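Local coordinates for extracellular invertase (Aspergillus kawachii, PDB 5XH8), which probably cleaves the terminal fructose from sucrose and passes it to other sugars, building fructooligosaccharides such as 1-kestose, as a family GH32 beta-fructofuranosidase, at residues D41-T47 / D99-P104; G52-V56 / S67-L73. One frame throughout, in Å; residues are numbered along the deposited sequence.

Contact 1 of 2, residues D41-T47 / D99-P104. With GOL (glycerol), chain C.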
ATOM      1  N   ASP A  41     -24.332  -0.712   3.211  1.00 20.62           N
ATOM      2  CA  ASP A  41     -24.364  -0.297   1.793  1.00 20.98           C
ATOM      3  C   ASP A  41     -24.547  -1.517   0.896  1.00 20.22           C
ATOM      4  O   ASP A  41     -23.816  -2.513   1.074  1.00 20.68           O
ATOM      5  CB  ASP A  41     -23.034   0.326   1.350  1.00 21.11           C
ATOM      6  CG  ASP A  41     -22.644   1.572   2.110  1.00 22.35           C
ATOM      7  OD1 ASP A  41     -23.194   1.826   3.198  1.00 22.10           O
ATOM      8  OD2 ASP A  41     -21.730   2.287   1.617  1.00 21.32           O
ATOM      9  N   PRO A  42     -25.480  -1.458  -0.072  1.00 18.76           N
ATOM     10  CA  PRO A  42     -25.445  -2.484  -1.092  1.00 19.12           C
ATOM     11  C   PRO A  42     -24.187  -2.278  -1.971  1.00 19.73           C
ATOM     12  O   PRO A  42     -23.657  -1.177  -2.030  1.00 19.22           O
ATOM     13  CB  PRO A  42     -26.730  -2.241  -1.877  1.00 19.42           C
ATOM     14  CG  PRO A  42     -26.941  -0.763  -1.757  1.00 19.64           C
ATOM     15  CD  PRO A  42     -26.491  -0.425  -0.368  1.00 19.06           C
ATOM     16  N   CYS A  43     -23.702  -3.351  -2.582  1.00 20.40           N
ATOM     17  CA  CYS A  43     -22.542  -3.296  -3.475  1.00 20.93           C
ATOM     18  C   CYS A  43     -22.412  -4.656  -4.134  1.00 20.93           C
ATOM     19  O   CYS A  43     -23.284  -5.521  -3.967  1.00 20.84           O
ATOM     20  CB  CYS A  43     -21.248  -2.914  -2.707  1.00 22.06           C
ATOM     21  SG  CYS A  43     -20.849  -3.983  -1.315  1.00 23.34           S
ATOM     22  N   LEU A  44     -21.376  -4.823  -4.950  1.00 20.99           N
ATOM     23  CA  LEU A  44     -20.965  -6.126  -5.474  1.00 22.12           C
ATOM     24  C   LEU A  44     -21.921  -6.747  -6.518  1.00 23.39           C
ATOM     25  O   LEU A  44     -21.604  -7.820  -7.049  1.00 26.26           O
ATOM     26  CB  LEU A  44     -20.684  -7.108  -4.299  1.00 22.69           C
ATOM     27  CG  LEU A  44     -20.264  -8.569  -4.547  1.00 24.40           C
ATOM     28  CD1 LEU A  44     -19.181  -9.027  -3.583  1.00 26.15           C
ATOM     29  CD2 LEU A  44     -21.449  -9.508  -4.477  1.00 26.01           C
ATOM     30  N   HIS A  45     -23.011  -6.064  -6.886  1.00 22.16           N
ATOM     31  CA  HIS A  45     -24.022  -6.653  -7.770  1.00 22.64           C
ATOM     32  C   HIS A  45     -23.416  -7.070  -9.127  1.00 23.47           C
ATOM     33  O   HIS A  45     -22.562  -6.362  -9.662  1.00 25.70           O
ATOM     34  CB  HIS A  45     -25.160  -5.682  -8.132  1.00 23.01           C
ATOM     35  CG  HIS A  45     -25.774  -4.930  -6.999  1.00 23.37           C
ATOM     36  ND1 HIS A  45     -26.049  -5.498  -5.771  1.00 24.32           N
ATOM     37  CD2 HIS A  45     -26.264  -3.671  -6.944  1.00 23.20           C
ATOM     38  CE1 HIS A  45     -26.618  -4.605  -4.985  1.00 23.50           C
ATOM     39  NE2 HIS A  45     -26.780  -3.492  -5.683  1.00 24.77           N
ATOM     40  N   TYR A  46     -23.866  -8.182  -9.690  1.00 23.54           N
ATOM     41  CA  TYR A  46     -23.458  -8.541 -11.049  1.00 24.73           C
ATOM     42  C   TYR A  46     -24.344  -9.593 -11.656  1.00 23.95           C
ATOM     43  O   TYR A  46     -24.873 -10.454 -10.951  1.00 24.25           O
ATOM     44  CB  TYR A  46     -21.998  -9.025 -11.099  1.00 23.58           C
ATOM     45  CG  TYR A  46     -21.715 -10.372 -10.451  1.00 23.51           C
ATOM     46  CD1 TYR A  46     -21.590 -10.503  -9.064  1.00 23.23           C
ATOM     47  CD2 TYR A  46     -21.550 -11.533 -11.233  1.00 23.48           C
ATOM     48  CE1 TYR A  46     -21.299 -11.733  -8.474  1.00 23.38           C
ATOM     49  CE2 TYR A  46     -21.257 -12.761 -10.649  1.00 23.52           C
ATOM     50  CZ  TYR A  46     -21.135 -12.864  -9.265  1.00 24.09           C
ATOM     51  OH  TYR A  46     -20.852 -14.100  -8.678  1.00 25.12           O
ATOM     52  N   THR A  47     -24.485  -9.525 -12.974  1.00 23.88           N
ATOM     53  CA  THR A  47     -25.065 -10.610 -13.735  1.00 25.40           C
ATOM     54  C   THR A  47     -23.956 -11.578 -14.084  1.00 25.03           C
ATOM     55  O   THR A  47     -22.983 -11.201 -14.723  1.00 26.54           O
ATOM     56  CB  THR A  47     -25.720 -10.116 -15.034  1.00 25.95           C
ATOM     57  OG1 THR A  47     -26.641  -9.061 -14.736  1.00 27.45           O
ATOM     58  CG2 THR A  47     -26.448 -11.238 -15.727  1.00 25.66           C
ATOM     59  N   ASP A  99     -16.961  -0.966   0.428  1.00 19.85           N
ATOM     60  CA  ASP A  99     -17.710  -1.297  -0.772  1.00 20.34           C
ATOM     61  C   ASP A  99     -16.788  -1.647  -1.946  1.00 20.29           C
ATOM     62  O   ASP A  99     -15.681  -1.138  -2.046  1.00 20.05           O
ATOM     63  CB  ASP A  99     -18.592  -0.105  -1.213  1.00 21.57           C
ATOM     64  CG  ASP A  99     -19.725   0.212  -0.240  1.00 23.45           C
ATOM     65  OD1 ASP A  99     -20.142  -0.704   0.508  1.00 25.23           O
ATOM     66  OD2 ASP A  99     -20.197   1.378  -0.241  1.00 23.16           O
ATOM     67  N   GLY A 100     -17.300  -2.475  -2.846  1.00 19.36           N
ATOM     68  CA  GLY A 100     -16.657  -2.754  -4.108  1.00 20.64           C
ATOM     69  C   GLY A 100     -17.688  -3.077  -5.169  1.00 21.85           C
ATOM     70  O   GLY A 100     -18.900  -3.223  -4.865  1.00 21.54           O
ATOM     71  N   SER A 101     -17.201  -3.215  -6.404  1.00 20.66           N
ATOM     72  CA  SER A 101     -18.028  -3.592  -7.521  1.00 20.52           C
ATOM     73  C   SER A 101     -17.334  -4.670  -8.347  1.00 21.18           C
ATOM     74  O   SER A 101     -16.116  -4.911  -8.206  1.00 17.98           O
ATOM     75  CB  SER A 101     -18.367  -2.363  -8.379  1.00 21.60           C
ATOM     76  OG  SER A 101     -17.200  -1.673  -8.773  1.00 23.38           O
ATOM     77  N   VAL A 102     -18.132  -5.309  -9.209  1.00 20.78           N
ATOM     78  CA  VAL A 102     -17.706  -6.514  -9.907  1.00 21.89           C
ATOM     79  C   VAL A 102     -17.654  -6.331 -11.423  1.00 23.08           C
ATOM     80  O   VAL A 102     -18.637  -5.901 -12.055  1.00 22.96           O
ATOM     81  CB  VAL A 102     -18.610  -7.705  -9.544  1.00 21.60           C
ATOM     82  CG1 VAL A 102     -18.324  -8.936 -10.430  1.00 21.62           C
ATOM     83  CG2 VAL A 102     -18.436  -8.029  -8.059  1.00 21.21           C
ATOM     84  N   ILE A 103     -16.503  -6.693 -11.979  1.00 23.78           N
ATOM     85  CA  ILE A 103     -16.338  -6.951 -13.417  1.00 24.98           C
ATOM     86  C   ILE A 103     -16.798  -8.389 -13.652  1.00 23.72           C
ATOM     87  O   ILE A 103     -16.140  -9.315 -13.209  1.00 24.81           O
ATOM     88  CB  ILE A 103     -14.862  -6.766 -13.880  1.00 26.88           C
ATOM     89  CG1 ILE A 103     -14.403  -5.334 -13.591  1.00 27.66           C
ATOM     90  CG2 ILE A 103     -14.713  -7.134 -15.369  1.00 27.45           C
ATOM     91  CD1 ILE A 103     -12.916  -5.104 -13.786  1.00 29.58           C
ATOM     92  N   PRO A 104     -17.958  -8.584 -14.298  1.00 23.17           N
ATOM     93  CA  PRO A 104     -18.539  -9.935 -14.321  1.00 24.99           C
ATOM     94  C   PRO A 104     -17.703 -10.976 -15.046  1.00 25.08           C
ATOM     95  O   PRO A 104     -17.608 -12.131 -14.606  1.00 24.08           O
ATOM     96  CB  PRO A 104     -19.886  -9.731 -15.042  1.00 25.13           C
ATOM     97  CG  PRO A 104     -20.192  -8.295 -14.832  1.00 24.86           C
ATOM     98  CD  PRO A 104     -18.868  -7.595 -14.893  1.00 24.59           C
TER
HETATM   99  C1  GOL C 702     -18.484   1.262   2.899  1.00 30.81           C
HETATM  100  O1  GOL C 702     -17.604   1.555   1.825  1.00 28.15           O
HETATM  101  C2  GOL C 702     -18.763   2.616   3.501  1.00 31.85           C
HETATM  102  O2  GOL C 702     -19.926   3.224   2.892  1.00 27.97           O
HETATM  103  C3  GOL C 702     -18.927   2.532   4.986  1.00 35.07           C
HETATM  104  O3  GOL C 702     -18.391   3.779   5.429  1.00 34.76           O
HETATM  105  O   HOH W   1     -20.916  -4.350  -9.080  1.00 21.18           O
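Asp41 and Asp99 bring their carboxylates together where two nearly parallel strands (13° apart) face the bound glycerol. The two side chains cross at about a right angle with their planes 49° apart, and OD2 of Asp41 lies 2.6 Å from OD2 of Asp99. Glycerol spans the pair: its O1 takes the backbone N-H of Asp99 at 3.0 Å, while its O2 donates to OD2 of Asp41, at a very short modelled separation that is doubtful as a length. Asp171 also hydrogen-bonds the glycerol.

Farther along, Leu44 N donates to Gly100 O at 2.9 Å, a bent bond and the only direct hydrogen bond between residues 41-47 and 99-104. Beyond it the backbones are too far apart to pair, and water 1 fills in, donating to His45 O and accepting from Val102 N. Val102 then works with both branches. With CG1 anti to the backbone N (chi1 171°), that methyl makes an off-centre CH-pi contact with the Tyr46 ring, 4.2 Å from its centroid, while CG2 turns to Leu44, meeting its CG at 4.0 Å. Pro104 closes the row, its CB 3.4 Å from Thr47 O.

Within these segments one direct bond, a bridging water and packed side chains join strands 37-47 and 96-103, which lie in different sheets: the packing of neighbouring blades in the GH32 beta-propeller, with glycerol bound between them, consistent with the family's central active-site pocket.

Contact 2 of 2, residues G52-V56 / S67-L73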
ATOM      1  N   GLY A  52     -26.796 -16.364 -16.352  1.00 31.81           N
ATOM      2  CA  GLY A  52     -27.821 -15.357 -16.361  1.00 30.87           C
ATOM      3  C   GLY A  52     -28.374 -14.923 -15.001  1.00 28.41           C
ATOM      4  O   GLY A  52     -29.217 -14.029 -14.976  1.00 27.65           O
ATOM      5  N   LEU A  53     -27.904 -15.504 -13.887  1.00 28.61           N
ATOM      6  CA  LEU A  53     -28.379 -15.113 -12.545  1.00 28.57           C
ATOM      7  C   LEU A  53     -27.859 -13.754 -12.181  1.00 26.55           C
ATOM      8  O   LEU A  53     -26.689 -13.438 -12.446  1.00 27.06           O
ATOM      9  CB  LEU A  53     -27.881 -16.049 -11.455  1.00 29.41           C
ATOM     10  CG  LEU A  53     -28.493 -17.412 -11.286  1.00 31.29           C
ATOM     11  CD1 LEU A  53     -27.710 -18.175 -10.216  1.00 31.92           C
ATOM     12  CD2 LEU A  53     -29.958 -17.260 -10.915  1.00 31.41           C
ATOM     13  N   PHE A  54     -28.715 -12.978 -11.528  1.00 25.28           N
ATOM     14  CA  PHE A  54     -28.350 -11.694 -11.032  1.00 24.28           C
ATOM     15  C   PHE A  54     -27.987 -11.799  -9.552  1.00 24.74           C
ATOM     16  O   PHE A  54     -28.799 -12.238  -8.729  1.00 25.88           O
ATOM     17  CB  PHE A  54     -29.473 -10.703 -11.239  1.00 25.08           C
ATOM     18  CG  PHE A  54     -29.092  -9.295 -10.918  1.00 25.27           C
ATOM     19  CD1 PHE A  54     -28.010  -8.686 -11.572  1.00 26.25           C
ATOM     20  CD2 PHE A  54     -29.780  -8.576  -9.968  1.00 26.20           C
ATOM     21  CE1 PHE A  54     -27.649  -7.377 -11.292  1.00 25.89           C
ATOM     22  CE2 PHE A  54     -29.419  -7.272  -9.675  1.00 28.43           C
ATOM     23  CZ  PHE A  54     -28.350  -6.664 -10.335  1.00 28.06           C
ATOM     24  N   HIS A  55     -26.771 -11.367  -9.232  1.00 23.86           N
ATOM     25  CA  HIS A  55     -26.233 -11.396  -7.877  1.00 23.52           C
ATOM     26  C   HIS A  55     -26.381 -10.017  -7.280  1.00 23.28           C
ATOM     27  O   HIS A  55     -26.005  -9.046  -7.923  1.00 20.97           O
ATOM     28  CB  HIS A  55     -24.752 -11.758  -7.887  1.00 23.55           C
ATOM     29  CG  HIS A  55     -24.486 -13.169  -8.286  1.00 23.25           C
ATOM     30  ND1 HIS A  55     -23.778 -14.038  -7.491  1.00 23.58           N
ATOM     31  CD2 HIS A  55     -24.873 -13.875  -9.373  1.00 23.62           C
ATOM     32  CE1 HIS A  55     -23.721 -15.215  -8.079  1.00 24.24           C
ATOM     33  NE2 HIS A  55     -24.371 -15.143  -9.225  1.00 24.03           N
ATOM     34  N   VAL A  56     -26.946  -9.951  -6.065  1.00 22.11           N
ATOM     35  CA  VAL A  56     -26.966  -8.742  -5.254  1.00 22.72           C
ATOM     36  C   VAL A  56     -26.008  -8.906  -4.052  1.00 22.30           C
ATOM     37  O   VAL A  56     -25.827 -10.012  -3.539  1.00 23.79           O
ATOM     38  CB  VAL A  56     -28.392  -8.353  -4.755  1.00 25.55           C
ATOM     39  CG1 VAL A  56     -29.346  -8.123  -5.919  1.00 25.98           C
ATOM     40  CG2 VAL A  56     -28.968  -9.405  -3.825  1.00 26.99           C
ATOM     41  N   SER A  67     -24.235 -11.834   0.100  1.00 20.38           N
ATOM     42  CA  SER A  67     -24.811 -11.892  -1.238  1.00 20.54           C
ATOM     43  C   SER A  67     -25.978 -12.874  -1.365  1.00 20.20           C
ATOM     44  O   SER A  67     -26.142 -13.800  -0.576  1.00 20.40           O
ATOM     45  CB  SER A  67     -23.700 -12.225  -2.256  1.00 20.00           C
ATOM     46  OG  SER A  67     -24.143 -12.065  -3.584  1.00 19.87           O
ATOM     47  N   ALA A  68     -26.800 -12.624  -2.372  1.00 21.69           N
ATOM     48  CA  ALA A  68     -27.895 -13.507  -2.774  1.00 22.20           C
ATOM     49  C   ALA A  68     -28.081 -13.425  -4.293  1.00 23.87           C
ATOM     50  O   ALA A  68     -27.593 -12.475  -4.929  1.00 23.63           O
ATOM     51  CB  ALA A  68     -29.187 -13.089  -2.079  1.00 22.25           C
ATOM     52  N   THR A  69     -28.776 -14.415  -4.863  1.00 22.85           N
ATOM     53  CA  THR A  69     -29.069 -14.440  -6.282  1.00 23.94           C
ATOM     54  C   THR A  69     -30.564 -14.358  -6.530  1.00 25.14           C
ATOM     55  O   THR A  69     -31.379 -14.699  -5.654  1.00 24.39           O
ATOM     56  CB  THR A  69     -28.535 -15.714  -6.960  1.00 24.92           C
ATOM     57  OG1 THR A  69     -29.104 -16.866  -6.334  1.00 23.35           O
ATOM     58  CG2 THR A  69     -26.994 -15.790  -6.864  1.00 25.23           C
ATOM     59  N   THR A  70     -30.911 -13.885  -7.725  1.00 24.70           N
ATOM     60  CA  THR A  70     -32.279 -13.913  -8.202  1.00 24.86           C
ATOM     61  C   THR A  70     -32.321 -14.363  -9.668  1.00 27.75           C
ATOM     62  O   THR A  70     -31.463 -13.944 -10.477  1.00 25.89           O
ATOM     63  CB  THR A  70     -32.973 -12.574  -8.019  1.00 25.19           C
ATOM     64  OG1 THR A  70     -34.314 -12.664  -8.517  1.00 24.15           O
ATOM     65  CG2 THR A  70     -32.252 -11.435  -8.734  1.00 26.39           C
ATOM     66  N   ASP A  71     -33.304 -15.214  -9.999  1.00 27.32           N
ATOM     67  CA  ASP A  71     -33.527 -15.603 -11.389  1.00 27.90           C
ATOM     68  C   ASP A  71     -34.715 -14.907 -11.995  1.00 29.20           C
ATOM     69  O   ASP A  71     -35.021 -15.154 -13.162  1.00 29.72           O
ATOM     70  CB  ASP A  71     -33.628 -17.129 -11.554  1.00 30.45           C
ATOM     71  CG  ASP A  71     -34.869 -17.732 -10.893  1.00 30.17           C
ATOM     72  OD1 ASP A  71     -35.931 -17.109 -10.878  1.00 30.79           O
ATOM     73  OD2 ASP A  71     -34.762 -18.855 -10.395  1.00 32.57           O
ATOM     74  N   ASP A  72     -35.380 -14.036 -11.225  1.00 26.60           N
ATOM     75  CA  ASP A  72     -36.594 -13.376 -11.705  1.00 28.33           C
ATOM     76  C   ASP A  72     -36.680 -11.880 -11.380  1.00 27.19           C
ATOM     77  O   ASP A  72     -37.615 -11.188 -11.823  1.00 26.52           O
ATOM     78  CB  ASP A  72     -37.826 -14.139 -11.155  1.00 29.91           C
ATOM     79  CG  ASP A  72     -37.857 -14.178  -9.611  1.00 30.65           C
ATOM     80  OD1 ASP A  72     -37.016 -13.498  -8.966  1.00 28.73           O
ATOM     81  OD2 ASP A  72     -38.707 -14.883  -9.030  1.00 30.87           O
ATOM     82  N   LEU A  73     -35.693 -11.371 -10.629  1.00 25.87           N
ATOM     83  CA  LEU A  73     -35.712 -10.001 -10.107  1.00 26.57           C
ATOM     84  C   LEU A  73     -36.964  -9.696  -9.263  1.00 25.20           C
ATOM     85  O   LEU A  73     -37.483  -8.579  -9.255  1.00 24.89           O
ATOM     86  CB  LEU A  73     -35.478  -8.957 -11.209  1.00 26.87           C
ATOM     87  CG  LEU A  73     -34.927  -7.597 -10.728  1.00 28.23           C
ATOM     88  CD1 LEU A  73     -33.501  -7.711 -10.172  1.00 29.29           C
ATOM     89  CD2 LEU A  73     -34.983  -6.552 -11.831  1.00 27.60           C
TER
HETATM   90  O   HOH W   2     -22.285 -13.291  -5.271  1.00 21.17           O
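His55 and Thr69 face each other across a beta hairpin, strands 54-60 and 65-70, that forms the outer part of a propeller sheet. They make a non-hydrogen-bonded antiparallel pair whose side chains run side by side, and the CG2 methyl of Thr69 sits over the middle of the imidazole, 3.5 Å from its centroid and only 10° off the normal. The Tyr46 ring stacks on the opposite face, so the imidazole is sandwiched between a methyl and an aromatic ring.

Hydrogen-bonded pairs flank this one, Phe54 with Thr70 and Val56 with Ala68. Their side chains fill the other face of the sheet. Phe54 carries its ring anti to the backbone N (chi1 -172°), alongside Thr70, whose CG2 comes to the ring edge and lies 3.8 Å from Phe54 CB. Leu73, beyond the end of the strand, bends back to put CD1 3.8 Å from Phe54 CD2. The turn that returns it is an ST turn: Thr70 OG1 accepts from Asp72 N, and weakly from Leu73 N, while it donates its own proton to Thr75 O.

The looser side is at Asp71, partly exposed and past the paired residues. Leu53 reaches across with both methyls, CD1 to Thr69 and CD2 to Asp71 CB at 3.7 Å, but the Asp71 carboxylate turns elsewhere, to a salt bridge with Lys335.

At the far, buried end Val56 O is gripped twice, by Ala68 N at 3.0 Å and, from the opposite face of the carbonyl plane, by Ser67 OG at 2.7 Å, 38° out of that plane. Ser67 OG in turn accepts from water 2, which lies 2.8 Å away and equally 2.8 Å from ND1 of His55.

How the contacts relate
Contact 2 is nested in the chain between the two strands of contact 1, and their centres lie 12 Å apart. Strands 37-47 and 54-60 are antiparallel neighbours in one sheet, so the contacts meet directly: Tyr46 O lies 2.7 Å from His55 N, a probable hydrogen bond, and His45 ND1 packs 3.4 Å from Val56 CA. Strand 37-47 thus looks two ways, to the next blade through contact 1 and to the hairpin of contact 2 within its own sheet. Contact 1 touches the glycerol; contact 2 lies farther out. The sodium ion is a separate site, about 12 Å from the side chain of Asp41.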